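Local coordinates for protein SusD homolog (Bacteroides thetaiotaomicron VPI-5482, PDB 3FDH) that probably binds glycans at the outer membrane, as a SusD/RagB-type sugar-binding protein, at residues Leu122-Phe127 and Glu156-Ile161; Asp152-Ile157 and Glu490-Ala495. One frame throughout, in Å; residues are numbered along the deposited sequence.

Interaction 1: Leu122-Phe127 and Glu156-Ile161; sequences LIADFF and EIYTQI
Y158 reaches from helix 154-171 across to A124 and D125 on helix 106-127, within an almost antiparallel helix pair of the α-helical SusD fold. The local axes run 152° apart and come within 9.7 Å of each other, and a small residue, A124, sits where the backbones draw nearest, opposite I157.

From CB of Y158, a chi1 of -97°, well off the usual staggered value, swings the ring over toward the neighbouring helix. On the way out CD1 and then CE1 pass the methyl of A124, with CE1 3.8 Å from A124 CB, an oblique approach to the ring. I161 of its own helix lays CD1 on one face, over the ring centre. CZ comes next, and beyond it OH donates to D125 OD1 at 2.6 Å, on the syn lone pair of that oxygen. The carboxylate is twisted 32° from the ring plane, with OD1 at the ring edge.

All of this is buried, and D125 is well satisfied: OD1 also accepts from W494 NE1, while OD2 pairs with R208. Three donors thus hold the carboxylate, and the arginine probably helps keep it ionised. A phenylalanine in place of the tyrosine could still fill the space beside A124, but it would probably leave D125 OD1, in its buried place, with one donor fewer.

Beyond the tyrosine, toward I123, the contact is apolar. I157 carries CG2 anti to its backbone N, which sets that methyl 3.6 Å from A124 CB. Its other branch runs out to I123, which also packs on helix 76-95; there I157 CD1 lies 4.3 Å from I123 CG2.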
ATOM      1  N   LEU A 122       0.117   2.457   9.947  1.00 29.58           N
ATOM      2  CA  LEU A 122       1.103   1.441   9.470  1.00 30.03           C
ATOM      3  C   LEU A 122       1.525   0.604  10.662  1.00 30.83           C
ATOM      4  O   LEU A 122       1.662  -0.612  10.614  1.00 31.06           O
ATOM      5  CB  LEU A 122       2.309   2.104   8.767  1.00 30.70           C
ATOM      6  CG  LEU A 122       2.052   2.715   7.386  1.00 29.71           C
ATOM      7  CD1 LEU A 122       3.230   3.599   6.945  1.00 31.01           C
ATOM      8  CD2 LEU A 122       1.750   1.633   6.343  1.00 28.46           C
ATOM      9  N   ILE A 123       1.675   1.270  11.784  1.00 30.14           N
ATOM     10  CA  ILE A 123       2.080   0.557  12.987  1.00 29.19           C
ATOM     11  C   ILE A 123       1.000  -0.451  13.363  1.00 28.43           C
ATOM     12  O   ILE A 123       1.241  -1.651  13.605  1.00 29.62           O
ATOM     13  CB  ILE A 123       2.301   1.511  14.199  1.00 29.64           C
ATOM     14  CG1 ILE A 123       3.583   2.337  14.032  1.00 32.42           C
ATOM     15  CG2 ILE A 123       2.446   0.720  15.481  1.00 30.71           C
ATOM     16  CD1 ILE A 123       3.780   3.388  15.121  1.00 31.26           C
ATOM     17  N   ALA A 124      -0.200   0.081  13.468  1.00 27.78           N
ATOM     18  CA  ALA A 124      -1.329  -0.714  13.932  1.00 28.26           C
ATOM     19  C   ALA A 124      -1.633  -1.832  12.966  1.00 27.94           C
ATOM     20  O   ALA A 124      -1.871  -2.948  13.356  1.00 29.00           O
ATOM     21  CB  ALA A 124      -2.578   0.173  14.190  1.00 28.07           C
ATOM     22  N   ASP A 125      -1.612  -1.530  11.686  1.00 27.22           N
ATOM     23  CA  ASP A 125      -1.988  -2.535  10.662  1.00 25.79           C
ATOM     24  C   ASP A 125      -1.012  -3.693  10.549  1.00 28.97           C
ATOM     25  O   ASP A 125      -1.406  -4.887  10.394  1.00 29.85           O
ATOM     26  CB  ASP A 125      -2.165  -1.884   9.309  1.00 26.73           C
ATOM     27  CG  ASP A 125      -3.377  -1.044   9.266  1.00 29.41           C
ATOM     28  OD1 ASP A 125      -4.272  -1.207  10.135  1.00 26.68           O
ATOM     29  OD2 ASP A 125      -3.415  -0.182   8.369  1.00 27.40           O
ATOM     30  N   PHE A 126       0.266  -3.355  10.690  1.00 28.95           N
ATOM     31  CA  PHE A 126       1.306  -4.349  10.449  1.00 27.82           C
ATOM     32  C   PHE A 126       1.748  -5.066  11.672  1.00 29.99           C
ATOM     33  O   PHE A 126       2.029  -6.247  11.602  1.00 30.34           O
ATOM     34  CB  PHE A 126       2.459  -3.763   9.615  1.00 27.56           C
ATOM     35  CG  PHE A 126       2.063  -3.610   8.226  1.00 28.84           C
ATOM     36  CD1 PHE A 126       1.311  -2.509   7.822  1.00 31.48           C
ATOM     37  CD2 PHE A 126       2.280  -4.631   7.337  1.00 31.46           C
ATOM     38  CE1 PHE A 126       0.837  -2.448   6.573  1.00 29.61           C
ATOM     39  CE2 PHE A 126       1.845  -4.552   6.079  1.00 31.44           C
ATOM     40  CZ  PHE A 126       1.102  -3.479   5.690  1.00 29.28           C
ATOM     41  N   PHE A 127       1.765  -4.372  12.794  1.00 29.49           N
ATOM     42  CA  PHE A 127       2.293  -4.975  13.995  1.00 29.61           C
ATOM     43  C   PHE A 127       1.283  -5.317  15.066  1.00 29.82           C
ATOM     44  O   PHE A 127       1.568  -6.107  15.956  1.00 30.21           O
ATOM     45  CB  PHE A 127       3.426  -4.096  14.554  1.00 31.37           C
ATOM     46  CG  PHE A 127       4.525  -3.913  13.577  1.00 30.87           C
ATOM     47  CD1 PHE A 127       5.508  -4.852  13.463  1.00 27.78           C
ATOM     48  CD2 PHE A 127       4.566  -2.798  12.760  1.00 27.99           C
ATOM     49  CE1 PHE A 127       6.517  -4.699  12.551  1.00 33.13           C
ATOM     50  CE2 PHE A 127       5.557  -2.640  11.837  1.00 33.70           C
ATOM     51  CZ  PHE A 127       6.533  -3.589  11.718  1.00 28.33           C
ATOM     52  N   GLU A 156      -6.889   1.101  20.503  1.00 30.27           N
ATOM     53  CA  GLU A 156      -6.462   2.380  21.051  1.00 30.07           C
ATOM     54  C   GLU A 156      -5.701   3.191  20.023  1.00 29.69           C
ATOM     55  O   GLU A 156      -5.821   4.402  19.967  1.00 28.32           O
ATOM     56  CB  GLU A 156      -5.608   2.201  22.303  1.00 32.36           C
ATOM     57  CG  GLU A 156      -6.442   1.828  23.486  1.00 30.18           C
ATOM     58  CD  GLU A 156      -5.655   1.375  24.685  1.00 34.82           C
ATOM     59  OE1 GLU A 156      -4.487   0.951  24.550  1.00 31.42           O
ATOM     60  OE2 GLU A 156      -6.252   1.397  25.770  1.00 40.64           O
ATOM     61  N   ILE A 157      -4.937   2.503  19.186  1.00 29.29           N
ATOM     62  CA  ILE A 157      -4.129   3.196  18.177  1.00 28.37           C
ATOM     63  C   ILE A 157      -5.096   3.787  17.161  1.00 27.30           C
ATOM     64  O   ILE A 157      -4.971   4.947  16.749  1.00 28.22           O
ATOM     65  CB  ILE A 157      -3.059   2.273  17.519  1.00 27.78           C
ATOM     66  CG1 ILE A 157      -2.033   1.783  18.549  1.00 31.26           C
ATOM     67  CG2 ILE A 157      -2.342   3.066  16.346  1.00 27.16           C
ATOM     68  CD1 ILE A 157      -1.046   0.731  18.019  1.00 32.47           C
ATOM     69  N   TYR A 158      -6.097   3.007  16.772  1.00 26.56           N
ATOM     70  CA  TYR A 158      -7.097   3.484  15.796  1.00 25.82           C
ATOM     71  C   TYR A 158      -7.897   4.688  16.310  1.00 27.96           C
ATOM     72  O   TYR A 158      -8.226   5.609  15.546  1.00 29.92           O
ATOM     73  CB  TYR A 158      -7.993   2.383  15.214  1.00 28.38           C
ATOM     74  CG  TYR A 158      -7.431   1.929  13.861  1.00 28.44           C
ATOM     75  CD1 TYR A 158      -6.485   0.942  13.762  1.00 31.38           C
ATOM     76  CD2 TYR A 158      -7.785   2.576  12.718  1.00 27.49           C
ATOM     77  CE1 TYR A 158      -5.955   0.576  12.549  1.00 27.14           C
ATOM     78  CE2 TYR A 158      -7.241   2.247  11.502  1.00 29.59           C
ATOM     79  CZ  TYR A 158      -6.331   1.232  11.417  1.00 29.23           C
ATOM     80  OH  TYR A 158      -5.824   0.894  10.190  1.00 28.70           O
ATOM     81  N   THR A 159      -8.164   4.715  17.609  1.00 29.69           N
ATOM     82  CA  THR A 159      -8.843   5.863  18.171  1.00 29.20           C
ATOM     83  C   THR A 159      -7.954   7.095  17.966  1.00 30.41           C
ATOM     84  O   THR A 159      -8.439   8.167  17.653  1.00 31.81           O
ATOM     85  CB  THR A 159      -9.133   5.686  19.658  1.00 31.05           C
ATOM     86  OG1 THR A 159     -10.093   4.630  19.807  1.00 30.41           O
ATOM     87  CG2 THR A 159      -9.702   6.978  20.243  1.00 29.79           C
ATOM     88  N   GLN A 160      -6.647   6.907  18.113  1.00 30.00           N
ATOM     89  CA  GLN A 160      -5.676   8.001  17.972  1.00 29.90           C
ATOM     90  C   GLN A 160      -5.575   8.427  16.532  1.00 29.35           C
ATOM     91  O   GLN A 160      -5.458   9.599  16.204  1.00 30.57           O
ATOM     92  CB  GLN A 160      -4.297   7.614  18.506  1.00 29.55           C
ATOM     93  CG  GLN A 160      -4.295   7.366  19.992  1.00 31.75           C
ATOM     94  CD  GLN A 160      -2.981   6.773  20.511  1.00 34.91           C
ATOM     95  OE1 GLN A 160      -1.947   7.453  20.576  1.00 35.28           O
ATOM     96  NE2 GLN A 160      -3.047   5.525  20.969  1.00 33.49           N
ATOM     97  N   ILE A 161      -5.708   7.451  15.663  1.00 29.36           N
ATOM     98  CA  ILE A 161      -5.641   7.694  14.226  1.00 29.83           C
ATOM     99  C   ILE A 161      -6.788   8.594  13.775  1.00 30.53           C
ATOM    100  O   ILE A 161      -6.597   9.629  13.097  1.00 28.63           O
ATOM    101  CB  ILE A 161      -5.666   6.373  13.446  1.00 30.13           C
ATOM    102  CG1 ILE A 161      -4.345   5.640  13.673  1.00 31.48           C
ATOM    103  CG2 ILE A 161      -5.901   6.605  11.977  1.00 27.88           C
ATOM    104  CD1 ILE A 161      -4.338   4.168  13.231  1.00 28.87           C
TER

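Interaction 2: Asp152-Ile157 and Glu490-Ala495; sequences DTQQEI and EPVWWA
The indole of W493 carries Q155 on one face and Q154 OE1 at its edge, in the ring plane. The CB of Q155 stands almost on the normal of the six-membered ring, 3.7 Å from its centroid, a CH-pi contact at the start of helix 154-171. That start is closed by a capping box: E156 N donates to T153 OG1 at 2.9 Å, and T153 N donates back to E156 OE1. R212 adds a cation-pi contact to W493.

The second indole, W494, has V492 CG2 of its own segment over the centre of one face. The amide of Q154 approaches this ring obliquely, the two planes only 10° apart. The Q154 chain is extended, with CG anti to the backbone N (chi1 -165°), which carries the amide up to the 3-10 turn 493-495.

Two donors, Q154 NE2 and W494 NE1, come within 3.1 Å without bonding to each other. Each has its own acceptor on helix 106-127: A124 O for the glutamine, D125 OD1 for the indole. The buried amide is thus used at both ends: its oxygen, 3.3 Å from W493 CB, accepts from W494 N at 2.9 Å in a bent bond (N-H...O 142°) in the carbonyl plane.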
ATOM      1  N   ASP A 152      -0.010  -0.083  23.360  1.00 31.13           N
ATOM      2  CA  ASP A 152      -1.408   0.327  23.199  1.00 30.15           C
ATOM      3  C   ASP A 152      -2.055  -0.804  22.429  1.00 28.83           C
ATOM      4  O   ASP A 152      -1.395  -1.491  21.637  1.00 29.88           O
ATOM      5  CB  ASP A 152      -1.559   1.567  22.295  1.00 28.22           C
ATOM      6  CG  ASP A 152      -1.111   2.861  22.952  1.00 34.18           C
ATOM      7  OD1 ASP A 152      -0.669   2.848  24.123  1.00 28.94           O
ATOM      8  OD2 ASP A 152      -1.200   3.893  22.256  1.00 29.41           O
ATOM      9  N   THR A 153      -3.348  -0.987  22.637  1.00 29.06           N
ATOM     10  CA  THR A 153      -4.083  -1.973  21.858  1.00 27.23           C
ATOM     11  C   THR A 153      -4.255  -1.369  20.498  1.00 27.27           C
ATOM     12  O   THR A 153      -4.207  -0.150  20.342  1.00 30.17           O
ATOM     13  CB  THR A 153      -5.479  -2.281  22.403  1.00 27.94           C
ATOM     14  OG1 THR A 153      -6.299  -1.099  22.329  1.00 28.66           O
ATOM     15  CG2 THR A 153      -5.394  -2.832  23.831  1.00 22.20           C
ATOM     16  N   GLN A 154      -4.471  -2.231  19.517  1.00 27.46           N
ATOM     17  CA  GLN A 154      -4.646  -1.766  18.145  1.00 27.88           C
ATOM     18  C   GLN A 154      -5.863  -0.858  18.088  1.00 28.74           C
ATOM     19  O   GLN A 154      -5.916   0.126  17.326  1.00 27.50           O
ATOM     20  CB  GLN A 154      -4.829  -2.940  17.180  1.00 29.02           C
ATOM     21  CG  GLN A 154      -4.648  -2.565  15.727  1.00 28.50           C
ATOM     22  CD  GLN A 154      -5.221  -3.559  14.809  1.00 30.73           C
ATOM     23  OE1 GLN A 154      -6.365  -3.995  14.987  1.00 30.50           O
ATOM     24  NE2 GLN A 154      -4.450  -3.916  13.762  1.00 29.81           N
ATOM     25  N   GLN A 155      -6.842  -1.177  18.923  1.00 28.37           N
ATOM     26  CA  GLN A 155      -8.062  -0.375  18.964  1.00 29.43           C
ATOM     27  C   GLN A 155      -7.730   1.034  19.481  1.00 29.00           C
ATOM     28  O   GLN A 155      -8.197   2.027  18.939  1.00 29.42           O
ATOM     29  CB  GLN A 155      -9.162  -1.038  19.784  1.00 30.42           C
ATOM     30  CG  GLN A 155     -10.472  -0.265  19.777  1.00 31.47           C
ATOM     31  CD  GLN A 155     -11.530  -0.912  20.690  1.00 34.28           C
ATOM     32  OE1 GLN A 155     -11.217  -1.772  21.527  1.00 42.57           O
ATOM     33  NE2 GLN A 155     -12.778  -0.489  20.535  1.00 38.76           N
ATOM     34  N   GLU A 156      -6.889   1.101  20.503  1.00 30.27           N
ATOM     35  CA  GLU A 156      -6.462   2.380  21.051  1.00 30.07           C
ATOM     36  C   GLU A 156      -5.701   3.191  20.023  1.00 29.69           C
ATOM     37  O   GLU A 156      -5.821   4.402  19.967  1.00 28.32           O
ATOM     38  CB  GLU A 156      -5.608   2.201  22.303  1.00 32.36           C
ATOM     39  CG  GLU A 156      -6.442   1.828  23.486  1.00 30.18           C
ATOM     40  CD  GLU A 156      -5.655   1.375  24.685  1.00 34.82           C
ATOM     41  OE1 GLU A 156      -4.487   0.951  24.550  1.00 31.42           O
ATOM     42  OE2 GLU A 156      -6.252   1.397  25.770  1.00 40.64           O
ATOM     43  N   ILE A 157      -4.937   2.503  19.186  1.00 29.29           N
ATOM     44  CA  ILE A 157      -4.129   3.196  18.177  1.00 28.37           C
ATOM     45  C   ILE A 157      -5.096   3.787  17.161  1.00 27.30           C
ATOM     46  O   ILE A 157      -4.971   4.947  16.749  1.00 28.22           O
ATOM     47  CB  ILE A 157      -3.059   2.273  17.519  1.00 27.78           C
ATOM     48  CG1 ILE A 157      -2.033   1.783  18.549  1.00 31.26           C
ATOM     49  CG2 ILE A 157      -2.342   3.066  16.346  1.00 27.16           C
ATOM     50  CD1 ILE A 157      -1.046   0.731  18.019  1.00 32.47           C
ATOM     51  N   GLU A 490      -1.689 -15.457  15.359  1.00 29.44           N
ATOM     52  CA  GLU A 490      -2.416 -14.415  16.068  1.00 27.53           C
ATOM     53  C   GLU A 490      -2.822 -13.297  15.145  1.00 27.56           C
ATOM     54  O   GLU A 490      -2.027 -12.428  14.855  1.00 28.65           O
ATOM     55  CB  GLU A 490      -1.541 -13.836  17.175  1.00 26.60           C
ATOM     56  CG  GLU A 490      -1.265 -14.827  18.337  1.00 28.70           C
ATOM     57  CD  GLU A 490      -2.487 -15.132  19.145  1.00 35.65           C
ATOM     58  OE1 GLU A 490      -3.512 -14.451  18.971  1.00 30.95           O
ATOM     59  OE2 GLU A 490      -2.437 -16.060  19.996  1.00 30.72           O
ATOM     60  N   PRO A 491      -4.076 -13.304  14.691  1.00 28.53           N
ATOM     61  CA  PRO A 491      -4.481 -12.213  13.787  1.00 26.71           C
ATOM     62  C   PRO A 491      -4.455 -10.873  14.523  1.00 28.03           C
ATOM     63  O   PRO A 491      -4.512 -10.829  15.732  1.00 27.49           O
ATOM     64  CB  PRO A 491      -5.939 -12.535  13.462  1.00 28.48           C
ATOM     65  CG  PRO A 491      -6.163 -13.913  13.860  1.00 26.51           C
ATOM     66  CD  PRO A 491      -5.149 -14.287  14.892  1.00 29.96           C
ATOM     67  N   VAL A 492      -4.407  -9.781  13.787  1.00 27.80           N
ATOM     68  CA  VAL A 492      -4.506  -8.448  14.427  1.00 28.22           C
ATOM     69  C   VAL A 492      -5.965  -8.242  14.875  1.00 29.16           C
ATOM     70  O   VAL A 492      -6.873  -8.973  14.454  1.00 31.40           O
ATOM     71  CB  VAL A 492      -3.981  -7.304  13.498  1.00 27.50           C
ATOM     72  CG1 VAL A 492      -2.520  -7.644  13.138  1.00 23.57           C
ATOM     73  CG2 VAL A 492      -4.839  -7.096  12.213  1.00 25.22           C
ATOM     74  N   TRP A 493      -6.198  -7.257  15.724  1.00 28.70           N
ATOM     75  CA  TRP A 493      -7.551  -7.049  16.264  1.00 28.59           C
ATOM     76  C   TRP A 493      -8.657  -6.809  15.242  1.00 28.39           C
ATOM     77  O   TRP A 493      -9.715  -7.422  15.309  1.00 27.41           O
ATOM     78  CB  TRP A 493      -7.525  -5.964  17.308  1.00 28.67           C
ATOM     79  CG  TRP A 493      -8.840  -5.607  17.875  1.00 28.75           C
ATOM     80  CD1 TRP A 493      -9.504  -6.248  18.888  1.00 29.26           C
ATOM     81  CD2 TRP A 493      -9.638  -4.485  17.509  1.00 30.51           C
ATOM     82  NE1 TRP A 493     -10.673  -5.586  19.163  1.00 30.06           N
ATOM     83  CE2 TRP A 493     -10.782  -4.502  18.328  1.00 29.12           C
ATOM     84  CE3 TRP A 493      -9.496  -3.456  16.561  1.00 26.40           C
ATOM     85  CZ2 TRP A 493     -11.792  -3.541  18.228  1.00 28.48           C
ATOM     86  CZ3 TRP A 493     -10.512  -2.499  16.455  1.00 33.32           C
ATOM     87  CH2 TRP A 493     -11.641  -2.555  17.297  1.00 28.89           C
ATOM     88  N   TRP A 494      -8.406  -5.971  14.258  1.00 28.16           N
ATOM     89  CA  TRP A 494      -9.451  -5.689  13.278  1.00 30.06           C
ATOM     90  C   TRP A 494      -9.763  -6.896  12.427  1.00 32.21           C
ATOM     91  O   TRP A 494     -10.780  -6.924  11.714  1.00 35.04           O
ATOM     92  CB  TRP A 494      -9.212  -4.420  12.437  1.00 29.46           C
ATOM     93  CG  TRP A 494      -7.887  -4.205  11.713  1.00 28.54           C
ATOM     94  CD1 TRP A 494      -6.990  -3.224  11.986  1.00 31.04           C
ATOM     95  CD2 TRP A 494      -7.346  -4.938  10.597  1.00 30.17           C
ATOM     96  NE1 TRP A 494      -5.934  -3.280  11.114  1.00 29.44           N
ATOM     97  CE2 TRP A 494      -6.115  -4.322  10.253  1.00 29.10           C
ATOM     98  CE3 TRP A 494      -7.779  -6.030   9.851  1.00 28.12           C
ATOM     99  CZ2 TRP A 494      -5.307  -4.765   9.203  1.00 28.19           C
ATOM    100  CZ3 TRP A 494      -6.956  -6.480   8.778  1.00 29.02           C
ATOM    101  CH2 TRP A 494      -5.736  -5.848   8.488  1.00 29.71           C
ATOM    102  N   ALA A 495      -8.932  -7.920  12.572  1.00 30.74           N
ATOM    103  CA  ALA A 495      -9.095  -9.171  11.801  1.00 30.08           C
ATOM    104  C   ALA A 495      -9.694 -10.247  12.671  1.00 31.08           C
ATOM    105  O   ALA A 495      -9.760 -11.404  12.280  1.00 33.90           O
ATOM    106  CB  ALA A 495      -7.761  -9.637  11.179  1.00 29.36           C
TER

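Interactions 1 and 2 are neighbours, their centres about 7 Å apart, and both use the first turns of helix 154-171, sharing E156 and I157. Along the chain the end of helix 106-127 comes first, then helix 154-171, and only some 330 residues later the C-terminal loop with 490-495. The three parts meet directly: Q154 bridges the two contacts, and the W494 indole packs beside Y158. Within one part, a probable bond from Q160 NE2 to D152 OD2 ties the residues before helix 154-171 to its second turn. The outcome is that the late 490-495 segment is joined to the helix pair formed early in the chain, with D125 and Q154 as the shared polar links.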